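Local coordinates for protein sortase B (Streptococcus pyogenes, PDB 3PSQ) that acts in pilus assembly as a class B sortase, a probable cysteine transpeptidase thought to work through an acyl-thioester intermediate, at residues A38-K43 with Y49-G54; I92-M97 with V101-L106; N108-S113 with G197-I202. One frame throughout, in Å; residues are numbered along the deposited sequence. Where two conformers were deposited one is given.

Contact 1 of 3, residues A38-K43 with Y49-G54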
loop_
_atom_site.group_PDB
_atom_site.type_symbol
_atom_site.label_atom_id
_atom_site.label_comp_id
_atom_site.label_asym_id
_atom_site.label_seq_id
_atom_site.Cartn_x
_atom_site.Cartn_y
_atom_site.Cartn_z
ATOM N N ALA A 38 7.011 -3.425 9.203
ATOM C CA ALA A 38 5.711 -4.096 9.159
ATOM C C ALA A 38 5.728 -5.355 8.283
ATOM O O ALA A 38 6.659 -5.584 7.528
ATOM C CB ALA A 38 4.623 -3.152 8.687
ATOM N N TRP A 39 4.668 -6.156 8.385
ATOM C CA TRP A 39 4.460 -7.280 7.495
ATOM C C TRP A 39 3.113 -7.080 6.870
ATOM O O TRP A 39 2.152 -6.715 7.558
ATOM C CB TRP A 39 4.511 -8.617 8.254
ATOM C CG TRP A 39 4.648 -9.816 7.329
ATOM C CD1 TRP A 39 3.647 -10.441 6.637
ATOM C CD2 TRP A 39 5.857 -10.517 6.997
ATOM N NE1 TRP A 39 4.168 -11.478 5.883
ATOM C CE2 TRP A 39 5.518 -11.546 6.104
ATOM C CE3 TRP A 39 7.200 -10.369 7.378
ATOM C CZ2 TRP A 39 6.469 -12.417 5.580
ATOM C CZ3 TRP A 39 8.142 -11.213 6.848
ATOM C CH2 TRP A 39 7.775 -12.229 5.961
ATOM N N LEU A 40 3.027 -7.329 5.567
ATOM C CA LEU A 40 1.792 -7.163 4.815
ATOM C C LEU A 40 1.331 -8.485 4.191
ATOM O O LEU A 40 2.115 -9.194 3.557
ATOM C CB LEU A 40 2.005 -6.125 3.720
ATOM C CG LEU A 40 0.934 -5.958 2.655
ATOM C CD1 LEU A 40 -0.296 -5.225 3.197
ATOM C CD2 LEU A 40 1.495 -5.208 1.417
ATOM N N THR A 41 0.054 -8.795 4.350
ATOM C CA THR A 41 -0.544 -9.995 3.796
ATOM C C THR A 41 -1.826 -9.619 3.072
ATOM O O THR A 41 -2.644 -8.874 3.597
ATOM C CB THR A 41 -0.790 -11.047 4.896
ATOM O OG1 THR A 41 0.472 -11.408 5.486
ATOM C CG2 THR A 41 -1.386 -12.313 4.310
ATOM N N VAL A 42 -1.973 -10.061 1.828
ATOM C CA VAL A 42 -3.220 -9.833 1.105
ATOM C C VAL A 42 -3.699 -11.194 0.621
ATOM O O VAL A 42 -3.185 -11.739 -0.354
ATOM C CB VAL A 42 -3.081 -8.881 -0.110
ATOM C CG1 VAL A 42 -4.470 -8.639 -0.778
ATOM C CG2 VAL A 42 -2.425 -7.568 0.296
ATOM N N LYS A 43 -4.657 -11.761 1.357
ATOM C CA LYS A 43 -5.332 -13.019 0.990
ATOM C C LYS A 43 -5.860 -12.968 -0.420
ATOM O O LYS A 43 -6.494 -11.988 -0.830
ATOM C CB LYS A 43 -6.510 -13.298 1.966
ATOM C CG LYS A 43 -6.189 -14.244 3.138
ATOM C CD LYS A 43 -7.380 -14.315 4.182
ATOM C CE LYS A 43 -8.548 -15.265 3.761
ATOM N NZ LYS A 43 -9.765 -15.184 4.710
ATOM N N TYR A 49 4.584 -10.079 2.692
ATOM C CA TYR A 49 5.941 -9.548 2.648
ATOM C C TYR A 49 6.270 -8.662 3.805
ATOM O O TYR A 49 5.398 -7.930 4.289
ATOM C CB TYR A 49 6.169 -8.693 1.391
ATOM C CG TYR A 49 5.742 -9.281 0.079
ATOM C CD1 TYR A 49 6.082 -10.605 -0.308
ATOM C CD2 TYR A 49 5.028 -8.495 -0.805
ATOM C CE1 TYR A 49 5.667 -11.076 -1.594
ATOM C CE2 TYR A 49 4.621 -8.951 -2.018
ATOM C CZ TYR A 49 4.935 -10.211 -2.427
ATOM O OH TYR A 49 4.424 -10.538 -3.694
ATOM N N PRO A 50 7.562 -8.646 4.187
ATOM C CA PRO A 50 8.045 -7.615 5.087
ATOM C C PRO A 50 8.035 -6.256 4.366
ATOM O O PRO A 50 8.170 -6.209 3.135
ATOM C CB PRO A 50 9.476 -8.063 5.398
ATOM C CG PRO A 50 9.915 -8.847 4.086
ATOM C CD PRO A 50 8.651 -9.508 3.641
ATOM N N ILE A 51 7.827 -5.173 5.123
ATOM C CA ILE A 51 7.696 -3.798 4.567
ATOM C C ILE A 51 8.753 -2.945 5.219
ATOM O O ILE A 51 8.974 -3.036 6.417
ATOM C CB ILE A 51 6.312 -3.157 4.863
ATOM C CG1 ILE A 51 5.150 -4.029 4.313
ATOM C CG2 ILE A 51 6.219 -1.738 4.313
ATOM C CD1 ILE A 51 5.118 -4.261 2.772
ATOM N N VAL A 52 9.419 -2.119 4.420
ATOM C CA VAL A 52 10.367 -1.174 4.967
ATOM C C VAL A 52 9.827 0.231 4.856
ATOM O O VAL A 52 8.919 0.504 4.060
ATOM C CB VAL A 52 11.736 -1.211 4.247
ATOM C CG1 VAL A 52 12.467 -2.502 4.564
ATOM C CG2 VAL A 52 11.555 -0.997 2.733
ATOM N N GLN A 53 10.421 1.127 5.641
ATOM C CA GLN A 53 10.267 2.539 5.378
ATOM C C GLN A 53 11.640 3.156 5.211
ATOM O O GLN A 53 12.506 3.009 6.093
ATOM C CB GLN A 53 9.541 3.259 6.508
ATOM C CG GLN A 53 9.441 4.781 6.263
ATOM C CD GLN A 53 8.758 5.490 7.414
ATOM O OE1 GLN A 53 9.305 5.565 8.510
ATOM N NE2 GLN A 53 7.556 6.006 7.170
ATOM N N GLY A 54 11.842 3.860 4.093
ATOM C CA GLY A 54 13.121 4.545 3.890
ATOM C C GLY A 54 13.120 5.970 4.410
ATOM O O GLY A 54 12.066 6.469 4.854
#

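Contact 2 of 3, residues I92-M97 with V101-L106. With ZN (zinc ion), chain R; ZN (zinc ion), chain L; ACY (acetic acid), chain H.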
loop_
_atom_site.group_PDB
_atom_site.type_symbol
_atom_site.label_atom_id
_atom_site.label_comp_id
_atom_site.label_asym_id
_atom_site.label_seq_id
_atom_site.Cartn_x
_atom_site.Cartn_y
_atom_site.Cartn_z
ATOM N N ILE A 92 1.609 2.546 0.888
ATOM C CA ILE A 92 2.601 1.510 0.645
ATOM C C ILE A 92 2.784 1.385 -0.880
ATOM O O ILE A 92 1.831 1.162 -1.638
ATOM C CB ILE A 92 2.194 0.159 1.271
ATOM C CG1 ILE A 92 2.078 0.315 2.795
ATOM C CG2 ILE A 92 3.217 -0.937 0.882
ATOM C CD1 ILE A 92 1.678 -0.947 3.570
ATOM N N TYR A 93 4.015 1.581 -1.317
ATOM C CA TYR A 93 4.313 1.775 -2.720
ATOM C C TYR A 93 5.432 0.819 -3.158
ATOM O O TYR A 93 6.219 0.317 -2.321
ATOM C CB TYR A 93 4.741 3.265 -2.937
ATOM C CG TYR A 93 4.794 3.669 -4.373
ATOM C CD1 TYR A 93 3.639 4.007 -5.058
ATOM C CD2 TYR A 93 6.015 3.667 -5.065
ATOM C CE1 TYR A 93 3.664 4.339 -6.411
ATOM C CE2 TYR A 93 6.056 4.004 -6.413
ATOM C CZ TYR A 93 4.886 4.346 -7.085
ATOM O OH TYR A 93 4.928 4.691 -8.433
ATOM N N ALA A 94 5.458 0.514 -4.456
ATOM C CA ALA A 94 6.610 -0.174 -5.084
ATOM C C ALA A 94 6.956 0.545 -6.369
ATOM O O ALA A 94 6.063 0.916 -7.118
ATOM C CB ALA A 94 6.330 -1.684 -5.349
ATOM N N HIS A 95 8.247 0.800 -6.588
ATOM C CA HIS A 95 8.704 1.312 -7.867
ATOM C C HIS A 95 8.569 0.244 -8.959
ATOM O O HIS A 95 8.158 -0.896 -8.705
ATOM C CB HIS A 95 10.157 1.813 -7.757
ATOM C CG HIS A 95 10.270 3.127 -7.048
ATOM N ND1 HIS A 95 10.074 4.333 -7.690
ATOM C CD2 HIS A 95 10.540 3.424 -5.754
ATOM C CE1 HIS A 95 10.220 5.316 -6.821
ATOM N NE2 HIS A 95 10.479 4.791 -5.640
ATOM N N HIS A 96 8.899 0.620 -10.185
ATOM C CA HIS A 96 8.616 -0.240 -11.327
ATOM C C HIS A 96 9.069 -1.688 -11.174
ATOM O O HIS A 96 8.270 -2.610 -11.396
ATOM C CB HIS A 96 9.200 0.386 -12.612
ATOM C CG HIS A 96 9.286 -0.557 -13.779
ATOM N ND1 HIS A 96 8.212 -0.819 -14.602
ATOM C CD2 HIS A 96 10.331 -1.249 -14.296
ATOM C CE1 HIS A 96 8.585 -1.646 -15.571
ATOM N NE2 HIS A 96 9.866 -1.924 -15.404
ATOM N N MET A 97 10.335 -1.923 -10.835
ATOM C CA MET A 97 10.803 -3.303 -10.720
ATOM C C MET A 97 10.129 -4.083 -9.578
ATOM O O MET A 97 9.563 -5.160 -9.834
ATOM C CB MET A 97 12.341 -3.420 -10.627
ATOM C CG MET A 97 13.099 -3.029 -11.915
ATOM S SD MET A 97 12.725 -4.088 -13.366
ATOM C CE MET A 97 12.438 -5.693 -12.554
ATOM N N VAL A 101 7.736 -7.290 -9.682
ATOM C CA VAL A 101 8.132 -8.507 -8.970
ATOM C C VAL A 101 7.172 -8.916 -7.814
ATOM O O VAL A 101 6.840 -10.105 -7.669
ATOM C CB VAL A 101 9.588 -8.425 -8.481
ATOM C CG1 VAL A 101 9.981 -9.690 -7.690
ATOM C CG2 VAL A 101 10.559 -8.213 -9.711
ATOM N N MET A 102 6.703 -7.932 -7.025
ATOM C CA MET A 102 5.982 -8.234 -5.796
ATOM C C MET A 102 4.484 -7.918 -5.806
ATOM O O MET A 102 3.700 -8.621 -5.159
ATOM C CB MET A 102 6.680 -7.592 -4.596
ATOM C CG MET A 102 8.135 -8.012 -4.470
ATOM S SD MET A 102 9.097 -6.979 -3.336
ATOM C CE MET A 102 8.394 -7.493 -1.767
ATOM N N PHE A 103 4.100 -6.888 -6.550
ATOM C CA PHE A 103 2.724 -6.412 -6.634
ATOM C C PHE A 103 2.123 -6.705 -8.002
ATOM O O PHE A 103 1.265 -5.961 -8.456
ATOM C CB PHE A 103 2.664 -4.876 -6.399
ATOM C CG PHE A 103 2.622 -4.435 -4.910
ATOM C CD1 PHE A 103 2.477 -5.336 -3.883
ATOM C CD2 PHE A 103 2.661 -3.066 -4.574
ATOM C CE1 PHE A 103 2.396 -4.898 -2.505
ATOM C CE2 PHE A 103 2.620 -2.621 -3.225
ATOM C CZ PHE A 103 2.471 -3.547 -2.196
ATOM N N GLY A 104 2.600 -7.741 -8.695
ATOM C CA GLY A 104 2.057 -8.050 -10.016
ATOM C C GLY A 104 0.585 -8.456 -9.977
ATOM O O GLY A 104 -0.096 -8.394 -10.991
ATOM N N GLU A 105 0.088 -8.921 -8.825
ATOM C CA GLU A 105 -1.332 -9.320 -8.742
ATOM C C GLU A 105 -2.327 -8.193 -8.461
ATOM O O GLU A 105 -3.545 -8.402 -8.586
ATOM C CB GLU A 105 -1.515 -10.385 -7.674
ATOM C CG GLU A 105 -0.800 -11.700 -7.994
ATOM C CD GLU A 105 -0.546 -12.514 -6.755
ATOM O OE1 GLU A 105 0.254 -12.102 -5.916
ATOM O OE2 GLU A 105 -1.141 -13.586 -6.594
ATOM N N LEU A 106 -1.851 -6.996 -8.096
ATOM C CA LEU A 106 -2.788 -5.903 -7.741
ATOM C C LEU A 106 -3.880 -5.677 -8.812
ATOM O O LEU A 106 -5.031 -5.423 -8.461
ATOM C CB LEU A 106 -2.069 -4.595 -7.377
ATOM C CG LEU A 106 -1.332 -4.522 -6.035
ATOM C CD1 LEU A 106 -0.834 -3.106 -5.733
ATOM C CD2 LEU A 106 -2.192 -5.060 -4.884
HETATM ZN ZN ZN R . 10.108 4.813 -9.570
HETATM ZN ZN ZN L . 6.374 0.073 -14.437
HETATM C C ACY H . 7.582 3.997 -10.242
HETATM O O ACY H . 7.219 4.874 -9.389
HETATM O OXT ACY H . 8.786 3.775 -10.510
HETATM C CH3 ACY H . 6.537 3.132 -10.906
HETATM O O HOH W 1 6.877 2.252 -14.835
#

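Contact 3 of 3, residues N108-S113 with G197-I202. With EDO (1,2-ethanediol), chain C.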
loop_
_atom_site.group_PDB
_atom_site.type_symbol
_atom_site.label_atom_id
_atom_site.label_comp_id
_atom_site.label_asym_id
_atom_site.label_seq_id
_atom_site.Cartn_x
_atom_site.Cartn_y
_atom_site.Cartn_z
ATOM N N ASN A 108 -5.574 -7.634 -10.377
ATOM C CA ASN A 108 -6.718 -8.554 -10.245
ATOM C C ASN A 108 -7.900 -7.842 -9.601
ATOM O O ASN A 108 -9.039 -8.219 -9.813
ATOM C CB ASN A 108 -6.353 -9.803 -9.429
ATOM C CG ASN A 108 -5.343 -10.691 -10.158
ATOM O OD1 ASN A 108 -5.209 -10.604 -11.373
ATOM N ND2 ASN A 108 -4.620 -11.521 -9.415
ATOM N N PHE A 109 -7.620 -6.805 -8.815
ATOM C CA PHE A 109 -8.677 -6.045 -8.165
ATOM C C PHE A 109 -9.523 -5.211 -9.117
ATOM O O PHE A 109 -10.525 -4.630 -8.709
ATOM C CB PHE A 109 -8.105 -5.190 -7.047
ATOM C CG PHE A 109 -7.708 -5.982 -5.843
ATOM C CD1 PHE A 109 -8.666 -6.420 -4.938
ATOM C CD2 PHE A 109 -6.389 -6.309 -5.616
ATOM C CE1 PHE A 109 -8.301 -7.172 -3.805
ATOM C CE2 PHE A 109 -6.029 -7.034 -4.509
ATOM C CZ PHE A 109 -6.986 -7.465 -3.586
ATOM N N ARG A 110 -9.107 -5.149 -10.382
ATOM C CA ARG A 110 -9.892 -4.519 -11.440
ATOM C C ARG A 110 -11.069 -5.412 -11.825
ATOM O O ARG A 110 -12.058 -4.928 -12.384
ATOM C CB ARG A 110 -9.031 -4.255 -12.683
ATOM C CG ARG A 110 -7.826 -3.307 -12.455
ATOM C CD ARG A 110 -6.866 -3.235 -13.676
ATOM N NE ARG A 110 -7.518 -2.468 -14.721
ATOM C CZ ARG A 110 -7.350 -1.160 -14.908
ATOM N NH1 ARG A 110 -6.495 -0.471 -14.157
ATOM N NH2 ARG A 110 -8.029 -0.535 -15.859
ATOM N N LYS A 111 -10.949 -6.712 -11.564
ATOM C CA LYS A 111 -11.967 -7.679 -11.967
ATOM C C LYS A 111 -13.089 -7.744 -10.932
ATOM O O LYS A 111 -12.836 -7.963 -9.729
ATOM C CB LYS A 111 -11.358 -9.074 -12.151
ATOM C CG LYS A 111 -10.290 -9.204 -13.240
ATOM C CD LYS A 111 -9.468 -10.509 -12.965
ATOM C CE LYS A 111 -8.448 -10.890 -14.068
ATOM N NZ LYS A 111 -8.348 -12.416 -14.208
ATOM N N LYS A 112 -14.327 -7.567 -11.400
ATOM C CA LYS A 112 -15.508 -7.581 -10.507
ATOM C C LYS A 112 -15.538 -8.775 -9.562
ATOM O O LYS A 112 -15.575 -8.610 -8.347
ATOM C CB LYS A 112 -16.828 -7.517 -11.301
ATOM C CG LYS A 112 -18.064 -7.288 -10.413
ATOM C CD LYS A 112 -19.353 -7.200 -11.250
ATOM C CE LYS A 112 -20.592 -6.960 -10.349
ATOM N NZ LYS A 112 -21.913 -7.216 -11.044
ATOM N N SER A 113 -15.504 -9.979 -10.117
ATOM C CA SER A 113 -15.559 -11.185 -9.305
ATOM C C SER A 113 -14.410 -11.249 -8.290
ATOM O O SER A 113 -14.623 -11.614 -7.118
ATOM C CB SER A 113 -15.567 -12.433 -10.197
ATOM O OG SER A 113 -15.256 -13.598 -9.448
ATOM N N GLY A 197 0.828 5.074 -16.067
ATOM C CA GLY A 197 -0.309 4.535 -15.364
ATOM C C GLY A 197 0.064 4.075 -13.987
ATOM O O GLY A 197 1.182 3.554 -13.793
ATOM N N ARG A 198 -0.849 4.303 -13.025
ATOM C CA ARG A 198 -0.663 3.775 -11.655
ATOM C C ARG A 198 -1.907 3.023 -11.202
ATOM O O ARG A 198 -3.028 3.415 -11.511
ATOM C CB ARG A 198 -0.288 4.861 -10.627
ATOM C CG ARG A 198 0.982 5.653 -10.901
ATOM C CD ARG A 198 2.237 4.861 -10.615
ATOM N NE ARG A 198 3.458 5.625 -10.891
ATOM C CZ ARG A 198 4.142 5.594 -12.035
ATOM N NH1 ARG A 198 3.722 4.825 -13.042
ATOM N NH2 ARG A 198 5.274 6.305 -12.187
ATOM N N ILE A 199 -1.705 1.937 -10.480
ATOM C CA ILE A 199 -2.826 1.301 -9.842
ATOM C C ILE A 199 -2.790 1.549 -8.325
ATOM O O ILE A 199 -1.724 1.501 -7.707
ATOM C CB ILE A 199 -2.899 -0.230 -10.159
ATOM C CG1 ILE A 199 -4.157 -0.824 -9.529
ATOM C CG2 ILE A 199 -1.624 -0.934 -9.702
ATOM C CD1 ILE A 199 -4.495 -2.234 -9.984
ATOM N N ILE A 200 -3.957 1.797 -7.727
ATOM C CA ILE A 200 -4.044 1.882 -6.273
ATOM C C ILE A 200 -5.187 0.986 -5.790
ATOM O O ILE A 200 -6.299 1.071 -6.319
ATOM C CB ILE A 200 -4.333 3.337 -5.794
ATOM C CG1 ILE A 200 -3.268 4.305 -6.326
ATOM C CG2 ILE A 200 -4.432 3.391 -4.280
ATOM C CD1 ILE A 200 -3.477 5.771 -5.967
ATOM N N VAL A 201 -4.892 0.126 -4.815
ATOM C CA VAL A 201 -5.884 -0.588 -4.036
ATOM C C VAL A 201 -5.925 0.046 -2.644
ATOM O O VAL A 201 -4.915 0.084 -1.906
ATOM C CB VAL A 201 -5.557 -2.076 -3.894
ATOM C CG1 VAL A 201 -6.530 -2.758 -2.910
ATOM C CG2 VAL A 201 -5.615 -2.785 -5.262
ATOM N N ILE A 202 -7.086 0.593 -2.300
ATOM C CA ILE A 202 -7.242 1.299 -1.024
ATOM C C ILE A 202 -8.267 0.627 -0.097
ATOM O O ILE A 202 -9.307 0.138 -0.547
ATOM C CB ILE A 202 -7.570 2.791 -1.250
ATOM C CG1 ILE A 202 -7.822 3.492 0.076
ATOM C CG2 ILE A 202 -8.796 2.928 -2.091
ATOM C CD1 ILE A 202 -7.615 4.967 -0.037
HETATM C C1 EDO C . -15.491 -8.299 -14.668
HETATM O O1 EDO C . -14.737 -7.123 -14.327
HETATM C C2 EDO C . -14.772 -9.587 -14.228
HETATM O O2 EDO C . -15.426 -10.135 -13.068
#

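Contact 1 of 3, residues A38-K43 with Y49-G54
The indole of Trp-39 lies over the start of the neighbouring strand, with the peptide between Tyr-49 and Pro-50 and the proline ring beneath one of its faces. The two strands, 36-41 and 48-53, form an antiparallel beta hairpin in the sortase beta-barrel. Tyr-49 C sits under the middle of the indole, 3.7 Å below its plane, while Pro-50 CD approaches the six-membered ring at 3.9 Å from the centroid, a CH-pi contact made over the face. Trp-39 and Pro-50 are a non-hydrogen-bonded pair whose side chains run side by side in the same direction. With CG anti to the backbone N (chi1 -166°), the indole is laid along the partner strand. Its NE1 is hydrogen-bonded to Asp-48 OD1, which also receives a hydrogen bond from Thr-41 OG1, so the rotation of the ring is fixed at its edge as well as by its face. Lys-22 and Gln-25 of helix 22-32 also touch the indole, and Leu-29 of the same helix touches Pro-50.

On the other face of the sheet, Ile-51 runs between Ala-38 and Leu-40. Its CB faces Ala-38 CB, and its CD1 reaches Leu-40 CB at 3.8 Å, the two longer chains meeting at a slant. Ile-123 of strand 120-125 packs against both Ala-38 and Leu-40, continuing this apolar layer beyond the hairpin.

Nearer the turn, Leu-40 and Tyr-49 exchange two sound hydrogen bonds, the one from Leu-40 N to Tyr-49 O being almost straight at 170°. Farther along, Ile-51 N donates to Ala-38 O at 2.7 Å, but the return bond from Ala-38 N to Ile-51 O is weak, stretched to 3.4 Å.

Contact 2 of 3, residues I92-M97 with V101-L106
Met-97 O is held by Val-101 N at 2.8 Å, the i to i+4 bond of helix 96-102, whose N-cap is His-95. The donor approaches nearly in line with the carbonyl, and Val-101 CG2 comes within 3.2 Å of the same oxygen. This short helix follows strand 89-93 of the sortase fold, and the predicted catalytic histidine, His-95, immediately precedes it. Alongside the bond, Met-97 CE meets Val-101 CG2 on the exposed flank of the helix.

After the helix the chain turns back, and Phe-103 brings its ring under the end of the strand. A chi1 of -84° swings this ring toward Ile-92 and Ala-94. Ile-92 CG2 lies at the ring edge, 4.1 Å from Phe-103 CZ, the two side chains crossing at about a right angle. Ala-94 CB comes obliquely to Phe-103 CD2 at 4.0 Å. Val-75 and Thr-189 add to the packing of this ring, tying the loop after the helix to the sheet.

The side of the strand bearing Tyr-93 belongs to the active-site region. An acetic acid molecule, probably from crystallisation, accepts a hydrogen bond from His-96 N through OXT. Tyr-93 OH lies only 2.5 Å from its O, so short that the details of that bond are doubtful. Its OXT also binds a zinc ion held by His-95 ND1, whose ring has Tyr-93 CE2 over one face; His-95 NE2 is hydrogen-bonded to Asn-57 O. A second zinc ion is shared by His-96, Cys-190 and Asp-192, with a water as a further ligand, and its bond to His-96 ND1 measures 2.0 Å.

Contact 3 of 3, residues N108-S113 with G197-I202
Val-201 CG2 meets the CB-CG-CD2 end of Phe-109, 3.6 Å from CD2. Phe-109, its chi1 near -73°, turns one face of its ring to the strand, and the other methyl of the valine, Val-201 CG1, stands over that face; the two side chains cross at about a right angle. One step along, the aliphatic part of Arg-110 lies loosely beside Ile-199, two residues before Val-201 on the same face of the strand, with Arg-110 CG 4.3 Å from Ile-199 CD1.

Around this apolar centre, Phe-109 also touches Ile-135 and Cys-138 of strand 130-142 and meets the ring of Phe-114 edge-to-face. The 3-10 segment before helix 112-117 is thus packed on two adjacent strands of the sortase beta-barrel, 130-142 and 197-205. Arg-110 turns its guanidinium to a salt bridge between NH1 and Glu-191 OE1. At the helix start, an ethanediol, probably from crystallisation, takes straight bonds from Lys-112 N to O1 and from Ser-113 N to O2, both 3.0 Å.

Strand 197-205 also carries Arg-198, the predicted transition-state stabiliser, on the other side from Ile-199. Its NH1 donates to Gly-197 O at 2.9 Å from above the carbonyl plane, with that oxygen close to the guanidinium plane, and its side chain packs on Tyr-93 and Cys-190. No hydrogen bond crosses between 108-113 and 197-202: dispersion and the exclusion of water from buried side chains hold this apolar contact, and the charge of Arg-110 is met outside it by Glu-191.

The three contacts follow one another along the chain, and all reach the same mixed sheet of the sortase fold. Contact 2 has its centre 12 Å from those of contacts 1 and 3, which are 19 Å apart on opposite sides of the chain's centre. Leu-40 packs on Phe-103, and Tyr-49 OH probably bonds to Met-102 O, joining contact 1 to contact 2. Leu-106 then touches Ile-199 and Val-201, leading into contact 3, while Val-42 reaches Phe-109 directly. Strands 89-93 and 197-205 flank strand 184-190, which ends in Cys-190; of the residues predicted to act with it, His-95 follows the first strand in contact 2 and Arg-198 lies on the second in contact 3.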